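Local atomic coordinates of CG5036 (Drosophila melanogaster, PDB entry 4IGU), a protein that probably binds G-protein alpha subunits through its RGS domain, speeding their GTP hydrolysis and slowing their release of GDP. Residues K37-F42 and P129-S134; S48-L53 and S86-S91; I52-A57 and D80-L85; V90-R95 and Q116-T121. All coordinates share one frame; numbering follows the deposited sequence.

Contact 1. Residues K37-F42 and P129-S134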
loop_
_atom_site.group_PDB
_atom_site.type_symbol
_atom_site.label_atom_id
_atom_site.label_comp_id
_atom_site.label_asym_id
_atom_site.label_seq_id
_atom_site.Cartn_x
_atom_site.Cartn_y
_atom_site.Cartn_z
ATOM N N LYS A 37 -3.226 -0.360 -8.700
ATOM C CA LYS A 37 -2.656 0.690 -9.550
ATOM C C LYS A 37 -3.527 1.940 -9.589
ATOM O O LYS A 37 -3.028 3.059 -9.440
ATOM C CB LYS A 37 -2.437 0.174 -10.966
ATOM C CG LYS A 37 -1.485 -0.996 -11.049
ATOM C CD LYS A 37 -1.184 -1.350 -12.501
ATOM C CE LYS A 37 -0.413 -2.661 -12.600
ATOM N NZ LYS A 37 -0.290 -3.130 -14.011
ATOM N N VAL A 38 -4.827 1.751 -9.798
ATOM C CA VAL A 38 -5.760 2.876 -9.786
ATOM C C VAL A 38 -5.748 3.534 -8.417
ATOM O O VAL A 38 -5.753 4.767 -8.318
ATOM C CB VAL A 38 -7.196 2.431 -10.139
ATOM C CG1 VAL A 38 -8.165 3.614 -10.095
ATOM C CG2 VAL A 38 -7.216 1.778 -11.515
ATOM N N PHE A 39 -5.720 2.714 -7.362
ATOM C CA PHE A 39 -5.665 3.239 -5.996
ATOM C C PHE A 39 -4.361 4.003 -5.768
ATOM O O PHE A 39 -4.369 5.103 -5.201
ATOM C CB PHE A 39 -5.817 2.125 -4.943
ATOM C CG PHE A 39 -5.983 2.647 -3.533
ATOM C CD1 PHE A 39 -6.941 3.619 -3.254
ATOM C CD2 PHE A 39 -5.204 2.157 -2.488
ATOM C CE1 PHE A 39 -7.115 4.102 -1.972
ATOM C CE2 PHE A 39 -5.378 2.633 -1.185
ATOM C CZ PHE A 39 -6.328 3.611 -0.931
ATOM N N GLN A 40 -3.243 3.425 -6.205
ATOM C CA GLN A 40 -1.954 4.115 -6.117
ATOM C C GLN A 40 -1.968 5.437 -6.894
ATOM O O GLN A 40 -1.368 6.424 -6.453
ATOM C CB GLN A 40 -0.809 3.227 -6.619
ATOM C CG GLN A 40 0.584 3.838 -6.427
ATOM C CD GLN A 40 1.698 2.992 -7.038
ATOM O OE1 GLN A 40 2.687 3.526 -7.537
ATOM N NE2 GLN A 40 1.538 1.674 -7.003
ATOM N N ASN A 41 -2.643 5.462 -8.046
ATOM C CA ASN A 41 -2.758 6.709 -8.813
ATOM C C ASN A 41 -3.534 7.760 -8.042
ATOM O O ASN A 41 -3.191 8.942 -8.048
ATOM C CB ASN A 41 -3.411 6.469 -10.180
ATOM C CG ASN A 41 -2.470 5.800 -11.171
ATOM O OD1 ASN A 41 -1.252 5.789 -10.979
ATOM N ND2 ASN A 41 -3.030 5.247 -12.245
ATOM N N PHE A 42 -4.581 7.320 -7.362
ATOM C CA PHE A 42 -5.358 8.217 -6.534
ATOM C C PHE A 42 -4.540 8.741 -5.362
ATOM O O PHE A 42 -4.626 9.918 -5.019
ATOM C CB PHE A 42 -6.613 7.517 -6.014
ATOM C CG PHE A 42 -7.379 8.338 -5.024
ATOM C CD1 PHE A 42 -8.090 9.459 -5.441
ATOM C CD2 PHE A 42 -7.381 8.004 -3.676
ATOM C CE1 PHE A 42 -8.795 10.223 -4.532
ATOM C CE2 PHE A 42 -8.077 8.767 -2.762
ATOM C CZ PHE A 42 -8.788 9.878 -3.192
ATOM N N PRO A 129 -12.072 5.574 1.870
ATOM C CA PRO A 129 -13.376 6.221 1.678
ATOM C C PRO A 129 -13.337 7.356 0.653
ATOM O O PRO A 129 -14.283 7.476 -0.126
ATOM C CB PRO A 129 -13.689 6.772 3.069
ATOM C CG PRO A 129 -13.062 5.775 3.995
ATOM C CD PRO A 129 -11.780 5.355 3.304
ATOM N N ARG A 130 -12.272 8.157 0.642
ATOM C CA ARG A 130 -12.157 9.255 -0.325
ATOM C C ARG A 130 -11.975 8.748 -1.762
ATOM O O ARG A 130 -12.495 9.348 -2.710
ATOM C CB ARG A 130 -11.031 10.224 0.057
ATOM C CG ARG A 130 -11.302 11.052 1.313
ATOM C CD ARG A 130 -10.298 12.202 1.443
ATOM N NE ARG A 130 -8.907 11.752 1.390
ATOM C CZ ARG A 130 -8.193 11.415 2.463
ATOM N NH1 ARG A 130 -8.744 11.477 3.669
ATOM N NH2 ARG A 130 -6.930 11.021 2.334
ATOM N N PHE A 131 -11.237 7.652 -1.928
ATOM C CA PHE A 131 -11.123 7.015 -3.241
ATOM C C PHE A 131 -12.495 6.586 -3.762
ATOM O O PHE A 131 -12.789 6.757 -4.935
ATOM C CB PHE A 131 -10.174 5.810 -3.208
ATOM C CG PHE A 131 -10.171 5.003 -4.487
ATOM C CD1 PHE A 131 -9.633 5.528 -5.659
ATOM C CD2 PHE A 131 -10.704 3.718 -4.517
ATOM C CE1 PHE A 131 -9.634 4.789 -6.834
ATOM C CE2 PHE A 131 -10.705 2.974 -5.688
ATOM C CZ PHE A 131 -10.169 3.510 -6.848
ATOM N N LEU A 132 -13.331 6.026 -2.893
ATOM C CA LEU A 132 -14.678 5.642 -3.304
ATOM C C LEU A 132 -15.521 6.855 -3.710
ATOM O O LEU A 132 -16.343 6.761 -4.617
ATOM C CB LEU A 132 -15.385 4.834 -2.216
ATOM C CG LEU A 132 -14.738 3.483 -1.879
ATOM C CD1 LEU A 132 -15.566 2.682 -0.876
ATOM C CD2 LEU A 132 -14.476 2.661 -3.138
ATOM N N ASN A 133 -15.311 7.989 -3.047
ATOM C CA ASN A 133 -16.061 9.205 -3.350
ATOM C C ASN A 133 -15.422 10.043 -4.470
ATOM O O ASN A 133 -15.911 11.120 -4.818
ATOM C CB ASN A 133 -16.266 10.037 -2.073
ATOM C CG ASN A 133 -17.134 11.281 -2.303
ATOM O OD1 ASN A 133 -18.294 11.177 -2.717
ATOM N ND2 ASN A 133 -16.572 12.462 -2.033
ATOM N N SER A 134 -14.337 9.539 -5.050
ATOM C CA SER A 134 -13.606 10.285 -6.075
ATOM C C SER A 134 -14.297 10.231 -7.439
ATOM O O SER A 134 -14.988 9.265 -7.756
ATOM C CB SER A 134 -12.185 9.751 -6.218
ATOM O OG SER A 134 -12.204 8.428 -6.721
#
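An aromatic cluster of Phe39, Phe42 and Phe131 ties helix 33-45 to the C-terminal end of helix 113-132. Phe131 is the shared member, touched by both of the others. Its CG lies anti to the backbone N (chi1 172°), which carries the ring across to helix 33-45, where the rim of Phe39 meets one of its faces: Phe39 CD1 stands 3.7 Å from Phe131 CG, and the two planes are 73° apart, a T-shaped pair. At the border of the Phe131 ring, Val38 CG1 packs 3.8 Å from Phe131 CE1. In the all-helical RGS fold these two helices are far apart in sequence, and here they are joined by apolar packing. Phe42, whose ring meets that of Phe131 obliquely, reaches further and lies along the backbone of the other helix; Phe131 CA sits over one face, 3.8 Å from the Phe42 ring centroid in a CH-pi contact. Beyond it, Phe42 CE1 touches Ser134 CB at 3.8 Å. Ser134 OG donates to Phe131 O and also caps the N terminus of helix 135-140 at Phe137 N, holding the turn against which Phe42 packs. Leu29 of helix 26-30 touches both Phe39 and Phe131.

Contact 2. Residues S48-L53 and S86-S91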
loop_
_atom_site.group_PDB
_atom_site.type_symbol
_atom_site.label_atom_id
_atom_site.label_comp_id
_atom_site.label_asym_id
_atom_site.label_seq_id
_atom_site.Cartn_x
_atom_site.Cartn_y
_atom_site.Cartn_z
ATOM N N SER A 48 0.240 10.833 -1.033
ATOM C CA SER A 48 0.419 9.806 -0.014
ATOM C C SER A 48 0.724 8.443 -0.623
ATOM O O SER A 48 0.523 7.415 0.025
ATOM C CB SER A 48 -0.811 9.720 0.894
ATOM O OG SER A 48 -1.971 9.409 0.146
ATOM N N GLU A 49 1.225 8.429 -1.855
ATOM C CA GLU A 49 1.484 7.157 -2.530
ATOM C C GLU A 49 2.572 6.339 -1.829
ATOM O O GLU A 49 2.681 5.137 -2.055
ATOM C CB GLU A 49 1.796 7.348 -4.026
ATOM C CG GLU A 49 3.211 7.776 -4.344
ATOM C CD GLU A 49 3.412 9.264 -4.192
ATOM O OE1 GLU A 49 2.517 9.940 -3.630
ATOM O OE2 GLU A 49 4.469 9.761 -4.635
ATOM N N GLU A 50 3.357 6.979 -0.962
ATOM C CA GLU A 50 4.377 6.259 -0.200
ATOM C C GLU A 50 3.751 5.221 0.726
ATOM O O GLU A 50 4.409 4.250 1.106
ATOM C CB GLU A 50 5.244 7.220 0.622
ATOM C CG GLU A 50 4.492 7.954 1.711
ATOM C CD GLU A 50 3.918 9.259 1.213
ATOM O OE1 GLU A 50 3.959 9.482 -0.021
ATOM O OE2 GLU A 50 3.451 10.057 2.052
ATOM N N ASN A 51 2.488 5.425 1.084
ATOM C CA ASN A 51 1.776 4.464 1.922
ATOM C C ASN A 51 1.602 3.095 1.252
ATOM O O ASN A 51 1.892 2.053 1.848
ATOM C CB ASN A 51 0.419 5.038 2.341
ATOM C CG ASN A 51 0.543 6.052 3.458
ATOM O OD1 ASN A 51 1.573 6.116 4.127
ATOM N ND2 ASN A 51 -0.512 6.843 3.679
ATOM N N ILE A 52 1.121 3.082 0.016
ATOM C CA ILE A 52 0.936 1.807 -0.672
ATOM C C ILE A 52 2.266 1.221 -1.176
ATOM O O ILE A 52 2.451 -0.003 -1.216
ATOM C CB ILE A 52 -0.128 1.910 -1.808
ATOM C CG1 ILE A 52 -0.639 0.521 -2.191
ATOM C CG2 ILE A 52 0.433 2.691 -3.015
ATOM C CD1 ILE A 52 -1.831 0.532 -3.124
ATOM N N LEU A 53 3.200 2.083 -1.555
ATOM C CA LEU A 53 4.496 1.596 -2.003
ATOM C C LEU A 53 5.241 0.912 -0.838
ATOM O O LEU A 53 5.860 -0.146 -1.017
ATOM C CB LEU A 53 5.316 2.738 -2.623
ATOM C CG LEU A 53 4.739 3.217 -3.969
ATOM C CD1 LEU A 53 5.237 4.600 -4.360
ATOM C CD2 LEU A 53 5.076 2.218 -5.066
ATOM N N SER A 86 14.256 9.401 3.741
ATOM C CA SER A 86 13.143 9.205 2.812
ATOM C C SER A 86 12.668 10.537 2.245
ATOM O O SER A 86 12.643 11.539 2.961
ATOM C CB SER A 86 11.977 8.520 3.510
ATOM O OG SER A 86 10.868 8.471 2.636
ATOM N N PRO A 87 12.302 10.553 0.950
ATOM C CA PRO A 87 11.732 11.744 0.313
ATOM C C PRO A 87 10.496 12.180 1.075
ATOM O O PRO A 87 10.289 13.371 1.308
ATOM C CB PRO A 87 11.333 11.237 -1.077
ATOM C CG PRO A 87 12.265 10.090 -1.336
ATOM C CD PRO A 87 12.477 9.438 -0.000
ATOM N N ARG A 88 9.683 11.205 1.473
ATOM C CA ARG A 88 8.547 11.456 2.348
ATOM C C ARG A 88 8.217 10.185 3.103
ATOM O O ARG A 88 7.713 9.213 2.525
ATOM C CB ARG A 88 7.318 11.931 1.570
ATOM C CG ARG A 88 6.106 12.201 2.486
ATOM C CD ARG A 88 5.049 13.091 1.820
ATOM N NE ARG A 88 4.571 12.508 0.572
ATOM C CZ ARG A 88 4.763 13.036 -0.633
ATOM N NH1 ARG A 88 5.409 14.184 -0.770
ATOM N NH2 ARG A 88 4.295 12.415 -1.707
ATOM N N GLU A 89 8.492 10.187 4.400
ATOM C CA GLU A 89 8.330 8.966 5.174
ATOM C C GLU A 89 6.860 8.673 5.467
ATOM O O GLU A 89 6.030 9.590 5.511
ATOM C CB GLU A 89 9.156 9.031 6.466
ATOM C CG GLU A 89 8.642 10.019 7.499
ATOM C CD GLU A 89 9.744 10.526 8.422
ATOM O OE1 GLU A 89 9.415 10.999 9.533
ATOM O OE2 GLU A 89 10.934 10.462 8.030
ATOM N N VAL A 90 6.541 7.391 5.646
ATOM C CA VAL A 90 5.227 6.995 6.127
ATOM C C VAL A 90 5.101 7.424 7.594
ATOM O O VAL A 90 6.105 7.545 8.299
ATOM C CB VAL A 90 4.991 5.478 5.992
ATOM C CG1 VAL A 90 4.929 5.059 4.525
ATOM C CG2 VAL A 90 6.077 4.684 6.737
ATOM N N SER A 91 3.874 7.660 8.046
ATOM C CA SER A 91 3.644 8.177 9.392
ATOM C C SER A 91 3.538 7.032 10.391
ATOM O O SER A 91 2.601 6.238 10.325
ATOM C CB SER A 91 2.362 9.020 9.438
ATOM O OG SER A 91 2.336 9.978 8.394
HETATM O O HOH W 1 3.619 10.069 4.650
HETATM O O HOH W 2 1.916 7.904 6.181
#
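The guanidinium of Arg88 meets its acidic partners at the edge: Glu50 OE2 and Glu49 OE1 both lie near its plane. The carboxylates are turned well away from that plane, Glu50 by 56° and Glu49 by 68°, and neither makes a flat, two-pronged pairing with it. Instead Arg88 NE faces both oxygens of Glu50, with NE 3.1 Å from OE1 and 3.1 Å from OE2, each a weak, bent hydrogen bond within a salt bridge. Arg88 NH2 adds another weak bond to Glu50 OE1 and a long ion pair to Glu49 OE1, at 3.6 Å. Glu50 reaches this position by a folded chain: CG sits between the backbone N and the carbonyl carbon (chi1 65°), and a second bend at chi2 brings the carboxylate beside the arginine.

Next to this network a methyl of Val90 meets polar atoms: Val90 CG1 lies 3.5 Å from Asn51 OD1 and also near Glu50 O. Two waters bridge the segments: one donates to Glu50 OE2 and to Glu89 O, 2.6 Å from each; the second donates to Asn51 OD1 and accepts from Ser91 N. The loop between helix 67-81 and helix 94-103 is thus fastened to the start of helix 50-61 by charge and by water. Ile119 of helix 113-132 touches Asn51 and Val90. Because two carboxylates share one guanidinium through bent or long bonds, the attraction is probably spread over the network, and the positive charge of Arg88 would be expected to offset the mutual repulsion of the Glu49 and Glu50 carboxylates.

Contact 3. Residues I52-A57 and D80-L85; sequences ILFWLA and DYISIL
Tyr81 lays its ring against helix 50-61, and its atoms meet Phe54 first, then Leu53 and Ala57. At the base, Tyr81 CB packs 3.6 Å from Phe54 CD1. CG and CD1 come next, both against Phe54 CB, which stands over one face of the ring in a CH-pi contact, 4.0 Å from the Tyr81 centroid. Phe54 CA lies above the ring centre, and Asp80 CB over the opposite face. Tyr81 CD2 lies near Phe54 CD1, at the edge of that ring. On one flank Tyr81 CE2 touches Ala57 CB at 4.0 Å; on the other, Tyr81 CE1 packs 3.9 Å from Leu53 CB. CZ lies near Leu53 C and Phe54 N, and at the tip the hydroxyl oxygen OH rests 3.5 Å from Leu53 CB. The ring therefore spans one turn of the helix, from Leu53 to Ala57.

Phe54 answers with its own ring, directed by a chi1 of 169° past the base of the tyrosine. Its edge is turned toward the Tyr81 face in an offset edge-to-face pair, with planes 60° apart and centroids separated by 5.8 Å. Farther along, Phe54 CE1 meets Ile82 CD1 at 4.0 Å, just where the chain leaves helix 67-81.

The contact is apolar packing between two helices of the RGS fold that follow each other in the chain. Phe54 also touches Ile77 of helix 67-81 and Ala115 and Ile119 of helix 113-132, so its ring fills the junction of three helices, while Ile82 packs on Leu92 and Phe112 in the adjoining loops.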
loop_
_atom_site.group_PDB
_atom_site.type_symbol
_atom_site.label_atom_id
_atom_site.label_comp_id
_atom_site.label_asym_id
_atom_site.label_seq_id
_atom_site.Cartn_x
_atom_site.Cartn_y
_atom_site.Cartn_z
ATOM N N ILE A 52 1.121 3.082 0.016
ATOM C CA ILE A 52 0.936 1.807 -0.672
ATOM C C ILE A 52 2.266 1.221 -1.176
ATOM O O ILE A 52 2.451 -0.003 -1.216
ATOM C CB ILE A 52 -0.128 1.910 -1.808
ATOM C CG1 ILE A 52 -0.639 0.521 -2.191
ATOM C CG2 ILE A 52 0.433 2.691 -3.015
ATOM C CD1 ILE A 52 -1.831 0.532 -3.124
ATOM N N LEU A 53 3.200 2.083 -1.555
ATOM C CA LEU A 53 4.496 1.596 -2.003
ATOM C C LEU A 53 5.241 0.912 -0.838
ATOM O O LEU A 53 5.860 -0.146 -1.017
ATOM C CB LEU A 53 5.316 2.738 -2.623
ATOM C CG LEU A 53 4.739 3.217 -3.969
ATOM C CD1 LEU A 53 5.237 4.600 -4.360
ATOM C CD2 LEU A 53 5.076 2.218 -5.066
ATOM N N PHE A 54 5.155 1.491 0.354
ATOM C CA PHE A 54 5.733 0.851 1.546
ATOM C C PHE A 54 5.044 -0.476 1.792
ATOM O O PHE A 54 5.698 -1.500 2.030
ATOM C CB PHE A 54 5.583 1.766 2.771
ATOM C CG PHE A 54 5.906 1.094 4.097
ATOM C CD1 PHE A 54 7.210 0.714 4.409
ATOM C CD2 PHE A 54 4.911 0.893 5.048
ATOM C CE1 PHE A 54 7.510 0.124 5.638
ATOM C CE2 PHE A 54 5.204 0.299 6.282
ATOM C CZ PHE A 54 6.499 -0.092 6.572
ATOM N N TRP A 55 3.716 -0.469 1.714
ATOM C CA TRP A 55 2.931 -1.678 1.967
ATOM C C TRP A 55 3.275 -2.785 0.965
ATOM O O TRP A 55 3.434 -3.950 1.332
ATOM C CB TRP A 55 1.420 -1.373 1.955
ATOM C CG TRP A 55 0.597 -2.555 2.432
ATOM C CD1 TRP A 55 0.251 -2.849 3.719
ATOM C CD2 TRP A 55 0.064 -3.615 1.623
ATOM N NE1 TRP A 55 -0.477 -4.019 3.762
ATOM C CE2 TRP A 55 -0.601 -4.508 2.485
ATOM C CE3 TRP A 55 0.087 -3.891 0.247
ATOM C CZ2 TRP A 55 -1.250 -5.658 2.021
ATOM C CZ3 TRP A 55 -0.556 -5.035 -0.214
ATOM C CH2 TRP A 55 -1.219 -5.901 0.671
ATOM N N LEU A 56 3.418 -2.419 -0.300
ATOM C CA LEU A 56 3.823 -3.392 -1.306
ATOM C C LEU A 56 5.257 -3.892 -1.072
ATOM O O LEU A 56 5.570 -5.062 -1.328
ATOM C CB LEU A 56 3.677 -2.788 -2.701
ATOM C CG LEU A 56 2.237 -2.508 -3.113
ATOM C CD1 LEU A 56 2.227 -1.634 -4.352
ATOM C CD2 LEU A 56 1.494 -3.813 -3.358
ATOM N N ALA A 57 6.132 -3.013 -0.598
ATOM C CA ALA A 57 7.522 -3.408 -0.355
ATOM C C ALA A 57 7.598 -4.427 0.767
ATOM O O ALA A 57 8.410 -5.355 0.716
ATOM C CB ALA A 57 8.389 -2.180 -0.034
ATOM N N ASP A 80 14.035 4.064 2.429
ATOM C CA ASP A 80 13.137 4.673 1.450
ATOM C C ASP A 80 11.820 5.151 2.047
ATOM O O ASP A 80 11.210 6.079 1.520
ATOM C CB ASP A 80 12.828 3.686 0.319
ATOM C CG ASP A 80 14.003 3.482 -0.637
ATOM O OD1 ASP A 80 14.922 4.334 -0.695
ATOM O OD2 ASP A 80 13.993 2.457 -1.343
ATOM N N TYR A 81 11.375 4.528 3.136
ATOM C CA TYR A 81 10.036 4.819 3.679
ATOM C C TYR A 81 9.926 5.264 5.128
ATOM O O TYR A 81 8.885 5.791 5.532
ATOM C CB TYR A 81 9.119 3.622 3.482
ATOM C CG TYR A 81 9.008 3.205 2.049
ATOM C CD1 TYR A 81 8.357 4.013 1.124
ATOM C CD2 TYR A 81 9.554 2.010 1.616
ATOM C CE1 TYR A 81 8.248 3.634 -0.198
ATOM C CE2 TYR A 81 9.454 1.617 0.305
ATOM C CZ TYR A 81 8.796 2.431 -0.600
ATOM O OH TYR A 81 8.705 2.038 -1.917
ATOM N N ILE A 82 10.969 5.041 5.922
ATOM C CA ILE A 82 10.862 5.292 7.365
ATOM C C ILE A 82 11.884 6.301 7.864
ATOM O O ILE A 82 11.582 7.138 8.726
ATOM C CB ILE A 82 10.981 3.977 8.166
ATOM C CG1 ILE A 82 9.923 2.981 7.669
ATOM C CG2 ILE A 82 10.846 4.235 9.668
ATOM C CD1 ILE A 82 9.930 1.650 8.402
ATOM N N SER A 83 13.092 6.236 7.315
ATOM C CA SER A 83 14.185 7.121 7.743
ATOM C C SER A 83 13.951 8.566 7.320
ATOM O O SER A 83 13.203 8.820 6.373
ATOM C CB SER A 83 15.499 6.647 7.129
ATOM O OG SER A 83 16.537 7.549 7.445
ATOM N N ILE A 84 14.625 9.506 7.991
ATOM C CA ILE A 84 14.685 10.904 7.530
ATOM C C ILE A 84 15.276 11.033 6.131
ATOM O O ILE A 84 15.050 12.030 5.441
ATOM C CB ILE A 84 15.511 11.785 8.493
ATOM C CG1 ILE A 84 16.959 11.275 8.563
ATOM C CG2 ILE A 84 14.866 11.787 9.859
ATOM C CD1 ILE A 84 17.737 11.765 9.767
ATOM N N LEU A 85 16.041 10.033 5.705
ATOM C CA LEU A 85 16.544 10.010 4.332
ATOM C C LEU A 85 15.410 9.905 3.311
ATOM O O LEU A 85 15.578 10.279 2.149
ATOM C CB LEU A 85 17.529 8.861 4.125
ATOM C CG LEU A 85 18.894 8.983 4.799
ATOM C CD1 LEU A 85 19.801 7.884 4.276
ATOM C CD2 LEU A 85 19.494 10.352 4.528
#

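Contact 4. Residues V90-R95 and Q116-T121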
loop_
_atom_site.group_PDB
_atom_site.type_symbol
_atom_site.label_atom_id
_atom_site.label_comp_id
_atom_site.label_asym_id
_atom_site.label_seq_id
_atom_site.Cartn_x
_atom_site.Cartn_y
_atom_site.Cartn_z
ATOM N N VAL A 90 6.541 7.391 5.646
ATOM C CA VAL A 90 5.227 6.995 6.127
ATOM C C VAL A 90 5.101 7.424 7.594
ATOM O O VAL A 90 6.105 7.545 8.299
ATOM C CB VAL A 90 4.991 5.478 5.992
ATOM C CG1 VAL A 90 4.929 5.059 4.525
ATOM C CG2 VAL A 90 6.077 4.684 6.737
ATOM N N SER A 91 3.874 7.660 8.046
ATOM C CA SER A 91 3.644 8.177 9.392
ATOM C C SER A 91 3.538 7.032 10.391
ATOM O O SER A 91 2.601 6.238 10.325
ATOM C CB SER A 91 2.362 9.020 9.438
ATOM O OG SER A 91 2.336 9.978 8.394
ATOM N N LEU A 92 4.499 6.952 11.314
ATOM C CA LEU A 92 4.507 5.906 12.336
ATOM C C LEU A 92 4.648 6.549 13.711
ATOM O O LEU A 92 5.410 7.505 13.868
ATOM C CB LEU A 92 5.673 4.934 12.108
ATOM C CG LEU A 92 5.783 4.239 10.744
ATOM C CD1 LEU A 92 7.070 3.434 10.638
ATOM C CD2 LEU A 92 4.588 3.347 10.503
ATOM N N ASP A 93 3.931 6.032 14.707
ATOM C CA ASP A 93 4.069 6.554 16.070
ATOM C C ASP A 93 5.387 6.076 16.700
ATOM O O ASP A 93 6.011 5.143 16.200
ATOM C CB ASP A 93 2.843 6.203 16.937
ATOM C CG ASP A 93 2.605 4.693 17.060
ATOM O OD1 ASP A 93 3.572 3.940 17.302
ATOM O OD2 ASP A 93 1.444 4.254 16.913
ATOM N N SER A 94 5.816 6.704 17.792
ATOM C CA SER A 94 7.113 6.362 18.359
ATOM C C SER A 94 7.182 4.924 18.884
ATOM O O SER A 94 8.241 4.308 18.853
ATOM C CB SER A 94 7.531 7.367 19.435
ATOM O OG SER A 94 6.552 7.470 20.450
ATOM N N ARG A 95 6.065 4.379 19.352
ATOM C CA ARG A 95 6.057 2.981 19.781
ATOM C C ARG A 95 6.438 2.038 18.633
ATOM O O ARG A 95 7.268 1.131 18.798
ATOM C CB ARG A 95 4.683 2.592 20.328
ATOM C CG ARG A 95 4.661 1.232 21.040
ATOM C CD ARG A 95 3.229 0.759 21.315
ATOM N NE ARG A 95 2.487 0.549 20.072
ATOM C CZ ARG A 95 2.525 -0.567 19.343
ATOM N NH1 ARG A 95 1.820 -0.645 18.223
ATOM N NH2 ARG A 95 3.257 -1.608 19.729
ATOM N N GLN A 116 3.577 -2.027 8.912
ATOM C CA GLN A 116 2.772 -2.371 7.737
ATOM C C GLN A 116 1.281 -2.357 8.080
ATOM O O GLN A 116 0.467 -1.823 7.322
ATOM C CB GLN A 116 3.187 -3.730 7.159
ATOM C CG GLN A 116 2.395 -4.133 5.906
ATOM C CD GLN A 116 2.713 -5.543 5.426
ATOM O OE1 GLN A 116 3.170 -6.388 6.201
ATOM N NE2 GLN A 116 2.460 -5.806 4.150
ATOM N N ILE A 117 0.930 -2.903 9.244
ATOM C CA ILE A 117 -0.466 -2.915 9.692
ATOM C C ILE A 117 -0.998 -1.503 9.922
ATOM O O ILE A 117 -2.116 -1.163 9.518
ATOM C CB ILE A 117 -0.627 -3.718 10.992
ATOM C CG1 ILE A 117 -0.248 -5.178 10.772
ATOM C CG2 ILE A 117 -2.054 -3.621 11.511
ATOM C CD1 ILE A 117 -0.117 -5.965 12.076
ATOM N N GLN A 118 -0.201 -0.682 10.589
ATOM C CA GLN A 118 -0.574 0.703 10.851
ATOM C C GLN A 118 -0.830 1.451 9.536
ATOM O O GLN A 118 -1.805 2.207 9.401
ATOM C CB GLN A 118 0.553 1.363 11.650
ATOM C CG GLN A 118 0.242 2.723 12.231
ATOM C CD GLN A 118 1.049 3.006 13.496
ATOM O OE1 GLN A 118 2.047 3.738 13.473
ATOM N NE2 GLN A 118 0.612 2.428 14.610
ATOM N N ILE A 119 0.023 1.219 8.548
ATOM C CA ILE A 119 -0.153 1.866 7.250
ATOM C C ILE A 119 -1.341 1.282 6.452
ATOM O O ILE A 119 -2.070 2.024 5.786
ATOM C CB ILE A 119 1.150 1.842 6.418
ATOM C CG1 ILE A 119 2.276 2.568 7.167
ATOM C CG2 ILE A 119 0.925 2.471 5.040
ATOM C CD1 ILE A 119 1.931 3.988 7.548
ATOM N N TYR A 120 -1.551 -0.031 6.518
ATOM C CA TYR A 120 -2.748 -0.620 5.898
ATOM C C TYR A 120 -4.037 -0.058 6.513
ATOM O O TYR A 120 -5.002 0.221 5.802
ATOM C CB TYR A 120 -2.727 -2.148 6.016
ATOM C CG TYR A 120 -3.879 -2.863 5.324
ATOM C CD1 TYR A 120 -5.095 -3.075 5.978
ATOM C CD2 TYR A 120 -3.742 -3.356 4.033
ATOM C CE1 TYR A 120 -6.146 -3.743 5.352
ATOM C CE2 TYR A 120 -4.784 -4.029 3.398
ATOM C CZ TYR A 120 -5.985 -4.210 4.059
ATOM O OH TYR A 120 -7.019 -4.880 3.425
ATOM N N THR A 121 -4.048 0.101 7.837
ATOM C CA THR A 121 -5.211 0.620 8.549
ATOM C C THR A 121 -5.452 2.077 8.156
ATOM O O THR A 121 -6.597 2.526 8.014
ATOM C CB THR A 121 -5.018 0.509 10.079
ATOM O OG1 THR A 121 -4.843 -0.869 10.442
ATOM C CG2 THR A 121 -6.219 1.089 10.833
#
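Gln118 uses both ends of its amide to hold Asp93. As acceptor, Gln118 OE1 takes the backbone N-H of Asp93 at 3.2 Å in a nearly straight bond (163° at the hydrogen). As donor, Gln118 NE2 reaches Asp93 OD2 at 3.1 Å, more bent at 138°; the amide and carboxylate planes are 69° apart, and NE2 approaches OD2 from above the carboxylate plane. An extended chain beyond CG lets the glutamine span the gap from helix 113-132.

The other carboxylate oxygen of Asp93 is also engaged. OD1 accepts from Val96 N, making Asp93 the N-cap of helix 94-103, with CG placed between its backbone N and carbonyl carbon. Gln118 is thus a second-shell partner of the cap, gripping the capping residue by its backbone N and its second oxygen.

Beside this polar pair runs an apolar one. Ile119 CD1 packs 3.7 Å from Val90 CB and 4.0 Å from Leu92 CD2, and the same methyl lies 3.6 Å from Ser91 O. Within helix 113-132, Thr121 OG1 donates to Ile117 O, which takes Thr121 N as well, from the opposite face.

The contact lays the chain leading into helix 94-103 along helix 113-132. Val90 also touches Phe54 of helix 50-61, Leu92 meets Ile82, and Arg95 forms a salt bridge with Glu114.

Helix 50-61 supplies one side of both contact 2 and contact 3, whose centres are only about 5 Å apart, yet their chemistry differs: charges and waters at the start of the helix, aromatic packing one turn on. A backbone hydrogen bond from Val90 N to Tyr81 O stitches the two together. Contact 1 is aromatic and apolar like contact 3. Contact 4 shares Val90 and Ser91 with contact 2 and mixes both styles, with a polar grip beside a buried isoleucine. Contacts 1 and 4 use different parts of helix 113-132, their centres about 20 Å apart. All four are partly buried; contact 2 has a charged, exposed side at Arg88 and a buried one at Asn51 and Val90.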